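Local coordinates for protein 6-pyruvoyl tetrahydropterin synthase (PDB 1Y13) that binds a zinc ion and biopterin as a six-chain member of the 6-pyruvoyl tetrahydropterin synthase family, at residues 133-138 with 165-170; 79-84 with 147-152. All blocks are in the same frame, centred on the assembly; numbering follows the deposited sequence.

Contact 1 of 2, residues 133-138 with 165-170. With BIO (biopterin), chain E.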
loop_
_atom_site.group_PDB
_atom_site.type_symbol
_atom_site.label_atom_id
_atom_site.label_comp_id
_atom_site.label_asym_id
_atom_site.label_seq_id
_atom_site.Cartn_x
_atom_site.Cartn_y
_atom_site.Cartn_z
ATOM N N SER A 133 -20.245 -12.603 15.508
ATOM C CA SER A 133 -18.946 -12.650 14.850
ATOM C C SER A 133 -18.663 -11.359 14.064
ATOM O O SER A 133 -18.218 -11.395 12.925
ATOM C CB SER A 133 -18.806 -13.885 13.949
ATOM O OG SER A 133 -19.836 -13.927 12.973
ATOM N N SER A 134 -18.929 -10.218 14.677
ATOM C CA SER A 134 -18.604 -8.943 14.076
ATOM C C SER A 134 -17.138 -8.670 14.350
ATOM O O SER A 134 -16.548 -9.206 15.289
ATOM C CB SER A 134 -19.471 -7.828 14.668
ATOM O OG SER A 134 -19.129 -7.566 16.032
ATOM N N THR A 135 -16.565 -7.809 13.531
ATOM C CA THR A 135 -15.184 -7.379 13.620
ATOM C C THR A 135 -14.893 -6.702 14.968
ATOM O O THR A 135 -13.857 -6.982 15.580
ATOM C CB THR A 135 -14.877 -6.441 12.394
ATOM O OG1 THR A 135 -15.376 -7.075 11.206
ATOM C CG2 THR A 135 -13.416 -6.258 12.200
ATOM N N GLU A 136 -15.810 -5.838 15.422
ATOM C CA GLU A 136 -15.775 -5.256 16.772
ATOM C C GLU A 136 -15.664 -6.310 17.874
ATOM O O GLU A 136 -14.792 -6.225 18.709
ATOM C CB GLU A 136 -17.023 -4.391 17.049
ATOM C CG GLU A 136 -17.131 -3.107 16.223
ATOM C CD GLU A 136 -17.987 -3.293 14.976
ATOM O OE1 GLU A 136 -17.870 -4.360 14.335
ATOM O OE2 GLU A 136 -18.792 -2.386 14.654
ATOM N N GLU A 137 -16.560 -7.296 17.882
ATOM C CA GLU A 137 -16.555 -8.311 18.942
ATOM C C GLU A 137 -15.368 -9.276 18.855
ATOM O O GLU A 137 -14.802 -9.659 19.880
ATOM C CB GLU A 137 -17.895 -9.030 18.983
ATOM C CG GLU A 137 -19.027 -8.102 19.477
ATOM C CD GLU A 137 -20.341 -8.825 19.788
ATOM O OE1 GLU A 137 -20.303 -9.965 20.296
ATOM O OE2 GLU A 137 -21.424 -8.246 19.547
ATOM N N ILE A 138 -14.982 -9.654 17.625
ATOM C CA ILE A 138 -13.752 -10.420 17.417
ATOM C C ILE A 138 -12.528 -9.612 17.945
ATOM O O ILE A 138 -11.689 -10.139 18.671
ATOM C CB ILE A 138 -13.576 -10.844 15.931
ATOM C CG1 ILE A 138 -14.700 -11.817 15.495
ATOM C CG2 ILE A 138 -12.211 -11.492 15.710
ATOM C CD1 ILE A 138 -14.794 -12.012 13.960
ATOM N N ILE A 165 -5.826 -2.465 19.577
ATOM C CA ILE A 165 -5.724 -3.280 18.382
ATOM C C ILE A 165 -6.713 -2.823 17.314
ATOM O O ILE A 165 -7.833 -2.377 17.611
ATOM C CB ILE A 165 -5.912 -4.822 18.626
ATOM C CG1 ILE A 165 -7.333 -5.148 18.985
ATOM C CG2 ILE A 165 -5.000 -5.396 19.699
ATOM C CD1 ILE A 165 -7.779 -6.352 18.281
ATOM N N SER A 166 -6.286 -2.925 16.070
ATOM C CA SER A 166 -7.153 -2.731 14.947
ATOM C C SER A 166 -7.359 -4.086 14.317
ATOM O O SER A 166 -6.399 -4.834 14.107
ATOM C CB SER A 166 -6.491 -1.815 13.930
ATOM O OG SER A 166 -6.592 -0.467 14.349
ATOM N N VAL A 167 -8.603 -4.408 14.004
ATOM C CA VAL A 167 -8.897 -5.643 13.286
ATOM C C VAL A 167 -9.614 -5.248 12.010
ATOM O O VAL A 167 -10.711 -4.680 12.074
ATOM C CB VAL A 167 -9.780 -6.635 14.083
ATOM C CG1 VAL A 167 -9.985 -7.917 13.266
ATOM C CG2 VAL A 167 -9.166 -6.991 15.415
ATOM N N SER A 168 -9.010 -5.541 10.857
ATOM C CA SER A 168 -9.699 -5.301 9.611
ATOM C C SER A 168 -10.355 -6.578 9.091
ATOM O O SER A 168 -9.746 -7.648 9.116
ATOM C CB SER A 168 -8.753 -4.699 8.577
ATOM O OG SER A 168 -7.765 -5.638 8.230
ATOM N N GLU A 169 -11.595 -6.471 8.617
ATOM C CA GLU A 169 -12.247 -7.606 7.954
ATOM C C GLU A 169 -11.916 -7.646 6.479
ATOM O O GLU A 169 -12.034 -8.679 5.837
ATOM C CB GLU A 169 -13.762 -7.637 8.200
ATOM C CG GLU A 169 -14.604 -6.671 7.394
ATOM C CD GLU A 169 -16.092 -7.070 7.359
ATOM O OE1 GLU A 169 -16.582 -7.778 8.291
ATOM O OE2 GLU A 169 -16.777 -6.686 6.376
ATOM N N SER A 170 -11.482 -6.509 5.954
ATOM C CA SER A 170 -10.971 -6.393 4.609
ATOM C C SER A 170 -10.068 -5.143 4.575
ATOM O O SER A 170 -9.991 -4.427 5.562
ATOM C CB SER A 170 -12.123 -6.300 3.598
ATOM O OG SER A 170 -12.798 -5.059 3.647
HETATM N N1 BIO E . -20.321 -3.870 10.191
HETATM N N2 BIO E . -19.478 -2.707 12.020
HETATM C C2 BIO E . -19.531 -3.851 11.282
HETATM N N3 BIO E . -18.828 -4.962 11.591
HETATM C C4A BIO E . -19.684 -6.233 9.706
HETATM C C8A BIO E . -20.430 -4.992 9.416
HETATM N N8 BIO E . -21.251 -4.989 8.331
HETATM C C7 BIO E . -21.397 -6.064 7.524
HETATM C C6 BIO E . -20.692 -7.223 7.769
HETATM N N5 BIO E . -19.870 -7.271 8.853
HETATM C C9 BIO E . -20.847 -8.434 6.871
HETATM O O9 BIO E . -20.606 -9.706 7.585
HETATM C C10 BIO E . -19.973 -8.380 5.571
HETATM O O10 BIO E . -18.714 -9.054 5.768
HETATM C C11 BIO E . -19.686 -6.985 4.988
#
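E136 OE2, next along the helix from T135, whose methyl packs on V167, accepts two hydrogen bonds, one from biopterin N2 at 2.7 Å and one from the backbone N of V69 of a second subunit. The other oxygen, E136 OE1, takes biopterin N3 at 3.0 Å, and the paired bonds to N2 and N3 probably restrict how the pterin ring can turn. E136 leaves its helix pointing away from 165-170; the bend at chi2 (95°) brings the carboxylate round to the ligand. From the other segment E169 reaches the far end of biopterin. Its CG lies between the backbone N and carbonyl carbon, chi1 77°, and the rest of the chain is extended, which carries OE2 to 3.1 Å from biopterin O10 while OE1 stays 3.4 Å from biopterin N5. The E169 side chain also comes within about 4 Å of a bound zinc ion.

T135 joins the two segments and crosses E169 at about a right angle. Its OG1 is 3.2 Å from E169 OE1, but the angle is too poor for a hydrogen bond. With CG2 anti to the backbone N, the T135 methyl is pressed onto the backbone of the strand, CG2 lying 3.1 Å from V167 O, a tight contact, and 4.0 Å from V167 CG1. Just before the helix, S134 is its N-cap, OG accepting from E137 N, and S133 OG is hydrogen-bonded to the zinc ligand H37, a second-shell link to the metal.

The pocket is thus shared between subunits, with I70 O and F72 N of the second subunit also bonded to the ligand. The E136 carboxylate takes N-H donors from the ring while that of E169 lies beside the ligand's side chain, an arrangement consistent with biopterin being held in one orientation.

Contact 2 of 2, residues 79-84 with 147-152; sequences VKKVCN and IEEMDV
E149 reaches from its helix toward the neighbouring one, its CG meeting V82 and its carboxylate meeting the exposed K81. On the packed side E149 CG rests against V82 CG2 at 3.8 Å, the valine presenting the methyl that stands beside its backbone N. A bend at chi2 (-62°) then folds the rest of E149 across toward K81. The lysine, fully extended, brings NZ to E149 OE1 at 3.0 Å in a salt bridge whose N-H meets the syn side of the oxygen, 28° out of the carboxylate plane. K81 CE also lies 3.3 Å from E149 OE2, so the end of the lysine runs across the carboxylate. In the T-fold of this family, helices 72-86 and 135-150 pack side by side on one face of the antiparallel sheet. Toward the sheet V79 meets V55 and L57 of strand 49-62, while M150, present as selenomethionine, packs on L75 and K78 and on I163 of strand 162-168. The outer side is looser: the salt bridge lies on the solvent side, where K81 is exposed. Past M150 the chain turns at D151, whose OD2 accepts from L154 N and so caps helix 152-157.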
loop_
_atom_site.group_PDB
_atom_site.type_symbol
_atom_site.label_atom_id
_atom_site.label_comp_id
_atom_site.label_asym_id
_atom_site.label_seq_id
_atom_site.Cartn_x
_atom_site.Cartn_y
_atom_site.Cartn_z
ATOM N N VAL A 79 1.065 -11.413 18.725
ATOM C CA VAL A 79 0.019 -11.267 17.709
ATOM C C VAL A 79 -0.048 -12.519 16.835
ATOM O O VAL A 79 -1.148 -12.976 16.525
ATOM C CB VAL A 79 0.212 -10.037 16.793
ATOM C CG1 VAL A 79 -0.850 -10.035 15.689
ATOM C CG2 VAL A 79 0.179 -8.737 17.600
ATOM N N LYS A 80 1.107 -13.057 16.436
ATOM C CA LYS A 80 1.123 -14.230 15.557
ATOM C C LYS A 80 0.463 -15.425 16.230
ATOM O O LYS A 80 -0.297 -16.180 15.601
ATOM C CB LYS A 80 2.535 -14.568 15.103
ATOM C CG LYS A 80 2.952 -13.829 13.859
ATOM C CE LYS A 80 6.159 -12.314 12.665
ATOM N N LYS A 81 0.720 -15.578 17.515
ATOM C CA LYS A 81 0.173 -16.690 18.278
ATOM C C LYS A 81 -1.346 -16.644 18.326
ATOM O O LYS A 81 -2.010 -17.653 18.103
ATOM C CB LYS A 81 0.737 -16.655 19.696
ATOM C CG LYS A 81 0.356 -17.846 20.546
ATOM C CD LYS A 81 1.052 -17.755 21.890
ATOM C CE LYS A 81 0.584 -18.869 22.806
ATOM N NZ LYS A 81 1.307 -18.838 24.104
ATOM N N VAL A 82 -1.910 -15.475 18.619
ATOM C CA VAL A 82 -3.369 -15.357 18.731
ATOM C C VAL A 82 -4.039 -15.548 17.361
ATOM O O VAL A 82 -5.054 -16.242 17.260
ATOM C CB VAL A 82 -3.802 -14.053 19.476
ATOM C CG1 VAL A 82 -5.294 -13.885 19.437
ATOM C CG2 VAL A 82 -3.343 -14.113 20.941
ATOM N N CYS A 83 -3.436 -14.988 16.312
ATOM C CA CYS A 83 -3.926 -15.149 14.952
ATOM C C CYS A 83 -3.904 -16.619 14.503
ATOM O O CYS A 83 -4.845 -17.081 13.864
ATOM C CB CYS A 83 -3.074 -14.312 13.971
ATOM S SG CYS A 83 -3.326 -12.493 14.075
ATOM N N ASN A 84 -2.806 -17.320 14.784
ATOM C CA ASN A 84 -2.663 -18.716 14.453
ATOM C C ASN A 84 -3.778 -19.601 15.021
ATOM O O ASN A 84 -4.197 -20.543 14.355
ATOM C CB ASN A 84 -1.292 -19.232 14.870
ATOM C CG ASN A 84 -0.170 -18.729 13.951
ATOM O OD1 ASN A 84 -0.431 -18.173 12.872
ATOM N ND2 ASN A 84 1.092 -18.914 14.381
ATOM N N ILE A 147 -3.651 -9.286 25.803
ATOM C CA ILE A 147 -3.316 -8.785 27.113
ATOM C C ILE A 147 -2.882 -9.936 28.025
ATOM O O ILE A 147 -1.921 -9.803 28.787
ATOM C CB ILE A 147 -4.469 -7.954 27.702
ATOM C CG1 ILE A 147 -4.500 -6.571 27.014
ATOM C CG2 ILE A 147 -4.294 -7.790 29.198
ATOM C CD1 ILE A 147 -5.704 -5.717 27.420
ATOM N N GLU A 148 -3.566 -11.074 27.945
ATOM C CA GLU A 148 -3.149 -12.257 28.718
ATOM C C GLU A 148 -1.800 -12.798 28.230
ATOM O O GLU A 148 -0.940 -13.127 29.042
ATOM C CB GLU A 148 -4.197 -13.373 28.615
ATOM C CG GLU A 148 -5.454 -13.154 29.458
ATOM C CD GLU A 148 -6.560 -14.193 29.186
ATOM O OE1 GLU A 148 -6.374 -15.092 28.322
ATOM O OE2 GLU A 148 -7.628 -14.106 29.847
ATOM N N GLU A 149 -1.636 -12.914 26.905
ATOM C CA GLU A 149 -0.370 -13.417 26.328
ATOM C C GLU A 149 0.829 -12.601 26.771
ATOM O O GLU A 149 1.856 -13.159 27.183
ATOM C CB GLU A 149 -0.384 -13.418 24.793
ATOM C CG GLU A 149 -1.252 -14.483 24.138
ATOM C CD GLU A 149 -0.808 -15.906 24.459
ATOM O OE1 GLU A 149 0.332 -16.094 24.978
ATOM O OE2 GLU A 149 -1.612 -16.836 24.188
HETATM N N MSE A 150 0.699 -11.281 26.666
HETATM C CA MSE A 150 1.802 -10.360 26.974
HETATM C C MSE A 150 2.052 -10.252 28.454
HETATM O O MSE A 150 3.092 -9.751 28.881
HETATM C CB MSE A 150 1.528 -8.982 26.402
HETATM C CG MSE A 150 1.564 -8.998 24.919
HETATM SE SE MSE A 150 1.477 -7.188 24.306
HETATM C CE MSE A 150 -0.517 -6.788 24.524
ATOM N N ASP A 151 1.088 -10.724 29.236
ATOM C CA ASP A 151 1.214 -10.757 30.676
ATOM C C ASP A 151 1.090 -9.346 31.237
ATOM O O ASP A 151 1.997 -8.524 31.086
ATOM C CB ASP A 151 2.561 -11.382 31.078
ATOM C CG ASP A 151 2.800 -11.356 32.585
ATOM O OD1 ASP A 151 1.852 -11.649 33.353
ATOM O OD2 ASP A 151 3.945 -11.053 33.004
ATOM N N VAL A 152 -0.011 -9.092 31.944
ATOM C CA VAL A 152 -0.289 -7.760 32.492
ATOM C C VAL A 152 0.805 -7.192 33.421
ATOM O O VAL A 152 0.973 -5.969 33.496
ATOM C CB VAL A 152 -1.683 -7.720 33.170
ATOM C CG1 VAL A 152 -1.698 -8.574 34.460
ATOM C CG2 VAL A 152 -2.119 -6.269 33.443
#

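Overall arrangement
Along the chain from the N terminus, strands 21-41, 44-45 and 49-62 come first, and helix 72-86 then supplies 79-84. The chain passes through the small sheets before helix 135-150, whose first turn holds most of 133-138 and whose last turn lies in 147-152. Contact 2 closes the 62-residue loop between 79-84 and 147-152, joining the two helices. Contact 1 closes a shorter loop of 26 residues, from the start of helix 135-150 to 165-170, on strand 162-168 and the turn that follows. The segments alternate, so the two loops cross rather than nest. Sharing helix 135-150, the contacts tie its start to the sheet and its end to helix 72-86, with centres about 16 Å apart.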